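Local coordinates for protein alpha,alpha-trehalose-phosphate synthase (UDP-forming) (Burkholderia xenovorans, PDB 5HXA) that belongs to the trehalose-phosphate synthases, glycosyltransferase family 20 enzymes built on the two-domain GT-B fold, at residues A[227-239]-A[445-459]. Numbering follows the deposited sequence. Where two conformers were deposited one is given.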
# COMPACT_ATOMS: atom_id res chain seq x y z
N LEU A 227 0.50 5.17 -28.12
CA LEU A 227 -0.47 4.13 -27.79
C LEU A 227 -1.70 4.81 -27.19
O LEU A 227 -1.62 5.93 -26.67
CB LEU A 227 0.10 3.10 -26.80
CG LEU A 227 0.59 3.57 -25.43
CD1 LEU A 227 0.45 2.47 -24.39
CD2 LEU A 227 2.05 4.06 -25.47
N LYS A 228 -2.83 4.11 -27.26
CA LYS A 228 -4.06 4.57 -26.62
C LYS A 228 -4.22 3.85 -25.29
O LYS A 228 -4.04 2.63 -25.21
CB LYS A 228 -5.29 4.32 -27.51
CG LYS A 228 -6.58 4.92 -26.93
CD LYS A 228 -7.70 4.89 -27.94
CE LYS A 228 -8.99 5.47 -27.37
NZ LYS A 228 -8.84 6.90 -27.01
N VAL A 229 -4.54 4.61 -24.24
CA VAL A 229 -4.70 4.06 -22.90
C VAL A 229 -6.08 4.46 -22.40
O VAL A 229 -6.42 5.64 -22.40
CB VAL A 229 -3.60 4.55 -21.94
CG1 VAL A 229 -3.68 3.83 -20.59
CG2 VAL A 229 -2.21 4.33 -22.56
N GLY A 230 -6.89 3.47 -21.99
CA GLY A 230 -8.25 3.78 -21.58
C GLY A 230 -8.76 2.89 -20.47
O GLY A 230 -8.15 1.88 -20.12
N ALA A 231 -9.89 3.30 -19.90
CA ALA A 231 -10.66 2.49 -18.97
C ALA A 231 -11.81 1.83 -19.71
O ALA A 231 -12.59 2.52 -20.38
CB ALA A 231 -11.20 3.33 -17.81
N TYR A 232 -11.93 0.51 -19.59
CA TYR A 232 -13.05 -0.22 -20.19
C TYR A 232 -13.58 -1.17 -19.12
O TYR A 232 -13.18 -2.34 -19.07
CB TYR A 232 -12.63 -0.99 -21.43
CG TYR A 232 -11.80 -0.23 -22.46
CD1 TYR A 232 -10.45 0.02 -22.25
CD2 TYR A 232 -12.37 0.19 -23.66
CE1 TYR A 232 -9.68 0.70 -23.20
CE2 TYR A 232 -11.61 0.86 -24.63
CZ TYR A 232 -10.26 1.11 -24.39
OH TYR A 232 -9.51 1.77 -25.34
N PRO A 233 -14.47 -0.71 -18.25
CA PRO A 233 -14.93 -1.56 -17.14
C PRO A 233 -15.72 -2.74 -17.67
O PRO A 233 -16.66 -2.58 -18.46
CB PRO A 233 -15.79 -0.62 -16.29
CG PRO A 233 -16.24 0.46 -17.24
CD PRO A 233 -15.11 0.63 -18.23
N ILE A 234 -15.34 -3.95 -17.23
CA ILE A 234 -15.98 -5.14 -17.76
C ILE A 234 -17.39 -5.25 -17.20
O ILE A 234 -17.65 -4.95 -16.02
CB ILE A 234 -15.13 -6.40 -17.46
CG1 ILE A 234 -15.65 -7.60 -18.24
CG2 ILE A 234 -15.12 -6.74 -15.98
CD1 ILE A 234 -14.72 -8.81 -18.18
N GLY A 235 -18.33 -5.63 -18.06
CA GLY A 235 -19.72 -5.73 -17.69
C GLY A 235 -20.22 -7.16 -17.67
O GLY A 235 -19.45 -8.13 -17.73
N ILE A 236 -21.54 -7.29 -17.58
CA ILE A 236 -22.23 -8.57 -17.61
C ILE A 236 -23.36 -8.47 -18.64
O ILE A 236 -23.52 -7.45 -19.29
CB ILE A 236 -22.80 -8.97 -16.23
CG1 ILE A 236 -23.86 -7.96 -15.78
CG2 ILE A 236 -21.68 -9.08 -15.19
CD1 ILE A 236 -24.67 -8.43 -14.57
N TYR A 237 -24.13 -9.55 -18.77
CA TYR A 237 -25.39 -9.54 -19.49
C TYR A 237 -26.51 -9.61 -18.46
O TYR A 237 -26.95 -10.71 -18.10
CB TYR A 237 -25.49 -10.70 -20.48
CG TYR A 237 -24.53 -10.58 -21.65
CD1 TYR A 237 -24.64 -9.53 -22.56
CD2 TYR A 237 -23.51 -11.51 -21.85
CE1 TYR A 237 -23.77 -9.41 -23.64
CE2 TYR A 237 -22.63 -11.40 -22.93
CZ TYR A 237 -22.77 -10.34 -23.81
OH TYR A 237 -21.90 -10.22 -24.88
N PRO A 238 -27.01 -8.47 -17.97
CA PRO A 238 -27.88 -8.51 -16.77
C PRO A 238 -29.20 -9.23 -17.00
O PRO A 238 -29.70 -9.90 -16.09
CB PRO A 238 -28.11 -7.02 -16.43
CG PRO A 238 -27.30 -6.23 -17.42
CD PRO A 238 -26.88 -7.12 -18.54
N ASP A 239 -29.79 -9.10 -18.19
CA ASP A 239 -31.07 -9.77 -18.41
C ASP A 239 -30.90 -11.27 -18.63
O ASP A 239 -31.79 -12.05 -18.28
CB ASP A 239 -31.80 -9.12 -19.58
CG ASP A 239 -32.20 -7.67 -19.30
OD1 ASP A 239 -32.65 -7.38 -18.16
OD2 ASP A 239 -32.04 -6.83 -20.19
N ARG A 445 -27.28 -2.52 -18.06
CA ARG A 445 -27.79 -2.81 -19.40
C ARG A 445 -27.09 -1.94 -20.43
O ARG A 445 -26.80 -2.40 -21.55
CB ARG A 445 -29.30 -2.59 -19.46
CG ARG A 445 -30.12 -3.60 -18.70
CD ARG A 445 -31.61 -3.41 -18.97
NE ARG A 445 -32.40 -4.39 -18.24
CZ ARG A 445 -33.18 -4.10 -17.20
NH1 ARG A 445 -33.28 -2.85 -16.78
NH2 ARG A 445 -33.86 -5.07 -16.60
N GLU A 446 -26.83 -0.68 -20.09
CA GLU A 446 -26.25 0.24 -21.05
C GLU A 446 -24.77 -0.06 -21.26
O GLU A 446 -24.26 0.01 -22.39
CB GLU A 446 -26.47 1.67 -20.57
CG GLU A 446 -25.81 2.74 -21.41
CD GLU A 446 -26.28 4.12 -21.04
OE1 GLU A 446 -26.88 4.80 -21.90
OE2 GLU A 446 -26.08 4.53 -19.87
N ASN A 447 -24.06 -0.43 -20.21
CA ASN A 447 -22.65 -0.78 -20.36
C ASN A 447 -22.46 -2.28 -20.16
O ASN A 447 -21.68 -2.71 -19.30
CB ASN A 447 -21.80 0.05 -19.39
CG ASN A 447 -22.06 1.54 -19.57
OD1 ASN A 447 -22.65 2.19 -18.71
ND2 ASN A 447 -21.66 2.07 -20.73
N ASN A 448 -23.16 -3.08 -20.96
CA ASN A 448 -23.12 -4.52 -20.81
C ASN A 448 -21.84 -5.08 -21.43
O ASN A 448 -21.04 -4.35 -22.04
CB ASN A 448 -24.37 -5.15 -21.43
CG ASN A 448 -24.45 -4.95 -22.95
OD1 ASN A 448 -23.61 -5.44 -23.69
ND2 ASN A 448 -25.49 -4.26 -23.40
N LEU A 449 -21.66 -6.39 -21.30
CA LEU A 449 -20.42 -7.03 -21.72
C LEU A 449 -20.14 -6.83 -23.21
O LEU A 449 -18.97 -6.73 -23.61
CB LEU A 449 -20.47 -8.52 -21.38
CG LEU A 449 -19.20 -9.34 -21.58
CD1 LEU A 449 -18.03 -8.70 -20.85
CD2 LEU A 449 -19.45 -10.76 -21.11
N SER A 450 -21.18 -6.78 -24.06
CA SER A 450 -20.94 -6.54 -25.48
C SER A 450 -20.36 -5.16 -25.72
O SER A 450 -19.49 -4.99 -26.58
CB SER A 450 -22.24 -6.69 -26.28
OG SER A 450 -22.60 -8.06 -26.39
N VAL A 451 -20.83 -4.15 -24.97
CA VAL A 451 -20.28 -2.80 -25.10
C VAL A 451 -18.81 -2.80 -24.74
O VAL A 451 -17.98 -2.20 -25.43
CB VAL A 451 -21.09 -1.81 -24.24
CG1 VAL A 451 -20.40 -0.44 -24.21
CG2 VAL A 451 -22.50 -1.67 -24.78
N TRP A 452 -18.45 -3.49 -23.65
CA TRP A 452 -17.05 -3.61 -23.26
C TRP A 452 -16.20 -4.15 -24.40
O TRP A 452 -15.18 -3.56 -24.78
CB TRP A 452 -16.95 -4.52 -22.03
CG TRP A 452 -15.55 -4.87 -21.63
CD1 TRP A 452 -14.69 -4.08 -20.93
CD2 TRP A 452 -14.86 -6.10 -21.88
NE1 TRP A 452 -13.50 -4.74 -20.73
CE2 TRP A 452 -13.58 -5.98 -21.30
CE3 TRP A 452 -15.20 -7.29 -22.54
CZ2 TRP A 452 -12.63 -7.00 -21.36
CZ3 TRP A 452 -14.26 -8.31 -22.59
CH2 TRP A 452 -12.98 -8.16 -22.00
N ARG A 453 -16.61 -5.29 -24.94
CA ARG A 453 -15.85 -5.93 -26.01
C ARG A 453 -15.82 -5.06 -27.27
O ARG A 453 -14.77 -4.91 -27.90
CB ARG A 453 -16.44 -7.31 -26.31
CG ARG A 453 -15.97 -7.93 -27.60
CD ARG A 453 -17.14 -8.13 -28.54
NE ARG A 453 -18.11 -9.08 -28.01
CZ ARG A 453 -19.39 -9.13 -28.37
NH1 ARG A 453 -19.87 -8.26 -29.25
NH2 ARG A 453 -20.19 -10.04 -27.83
N ASP A 454 -16.97 -4.49 -27.65
CA ASP A 454 -17.01 -3.73 -28.89
C ASP A 454 -16.25 -2.42 -28.78
O ASP A 454 -15.64 -1.97 -29.76
CB ASP A 454 -18.45 -3.47 -29.32
CG ASP A 454 -19.17 -4.74 -29.75
OD1 ASP A 454 -18.49 -5.76 -30.02
OD2 ASP A 454 -20.41 -4.71 -29.82
N THR A 455 -16.28 -1.77 -27.61
CA THR A 455 -15.56 -0.52 -27.47
C THR A 455 -14.06 -0.76 -27.50
O THR A 455 -13.31 -0.00 -28.13
CB THR A 455 -15.95 0.23 -26.19
OG1 THR A 455 -15.71 -0.61 -25.06
CG2 THR A 455 -17.43 0.62 -26.22
N PHE A 456 -13.59 -1.80 -26.82
CA PHE A 456 -12.17 -2.10 -26.87
C PHE A 456 -11.74 -2.45 -28.29
O PHE A 456 -10.74 -1.93 -28.80
CB PHE A 456 -11.81 -3.23 -25.90
CG PHE A 456 -10.33 -3.44 -25.77
CD1 PHE A 456 -9.65 -4.26 -26.66
CD2 PHE A 456 -9.61 -2.77 -24.79
CE1 PHE A 456 -8.28 -4.43 -26.57
CE2 PHE A 456 -8.23 -2.94 -24.68
CZ PHE A 456 -7.57 -3.77 -25.58
N LEU A 457 -12.51 -3.31 -28.96
CA LEU A 457 -12.12 -3.77 -30.29
C LEU A 457 -12.17 -2.65 -31.32
O LEU A 457 -11.36 -2.65 -32.26
CB LEU A 457 -13.01 -4.94 -30.72
CG LEU A 457 -12.73 -6.28 -30.00
CD1 LEU A 457 -13.70 -7.35 -30.47
CD2 LEU A 457 -11.29 -6.73 -30.23
N ALA A 458 -13.08 -1.68 -31.18
CA ALA A 458 -13.10 -0.55 -32.11
C ALA A 458 -11.82 0.27 -31.98
O ALA A 458 -11.27 0.73 -32.99
CB ALA A 458 -14.32 0.33 -31.87
N ASP A 459 -11.33 0.47 -30.76
CA ASP A 459 -10.05 1.17 -30.59
C ASP A 459 -8.91 0.36 -31.19
O ASP A 459 -8.01 0.93 -31.83
CB ASP A 459 -9.78 1.45 -29.11
CG ASP A 459 -10.68 2.55 -28.55
OD1 ASP A 459 -11.25 3.31 -29.35
OD2 ASP A 459 -10.82 2.66 -27.32
O HOH W 1 -19.37 -1.98 -17.81
O HOH W 2 -22.99 -4.75 -17.13
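Y232 OH donates a hydrogen bond to D459 OD2 at 2.5 Å, a short bond taken on the carboxylate's anti lone pair, with ring and carboxylate planes 68° apart. F456 directs its edge at a face of the same ring in a T-shaped pair, CD2 over the centre. One turn back along the helix, I234 lies over a face of the W452 indole, its CA making a CH-pi contact with the five-membered ring; NE1 of W452 comes within 2.9 Å of the Y232 carbonyl oxygen. In this GT-B enzyme, 227-239 leaves strand 225-231 of the N-terminal domain's sheet for the helix starting at P238, which touches helix 375-382, while the last helix, from L449, runs back along 227-239 and also packs on helix 32-43. L449 N donates to I236 O (2.9 Å) from above the carbonyl plane, and one water bridges P233 O and N447 O. N448 is the N-cap, its OD1 accepting weak bonds from S450 N and V451 N while ND2 holds R445 O (2.9 Å). L449 CB covers a face of Y237, whose OH shares a 2.7 Å hydrogen bond with S450 OG at the ring edge. Farther out, R445, extended from CG to NE, forms a side-on salt bridge, NE and NH2 both reaching D239 OD1 at 3.0 Å.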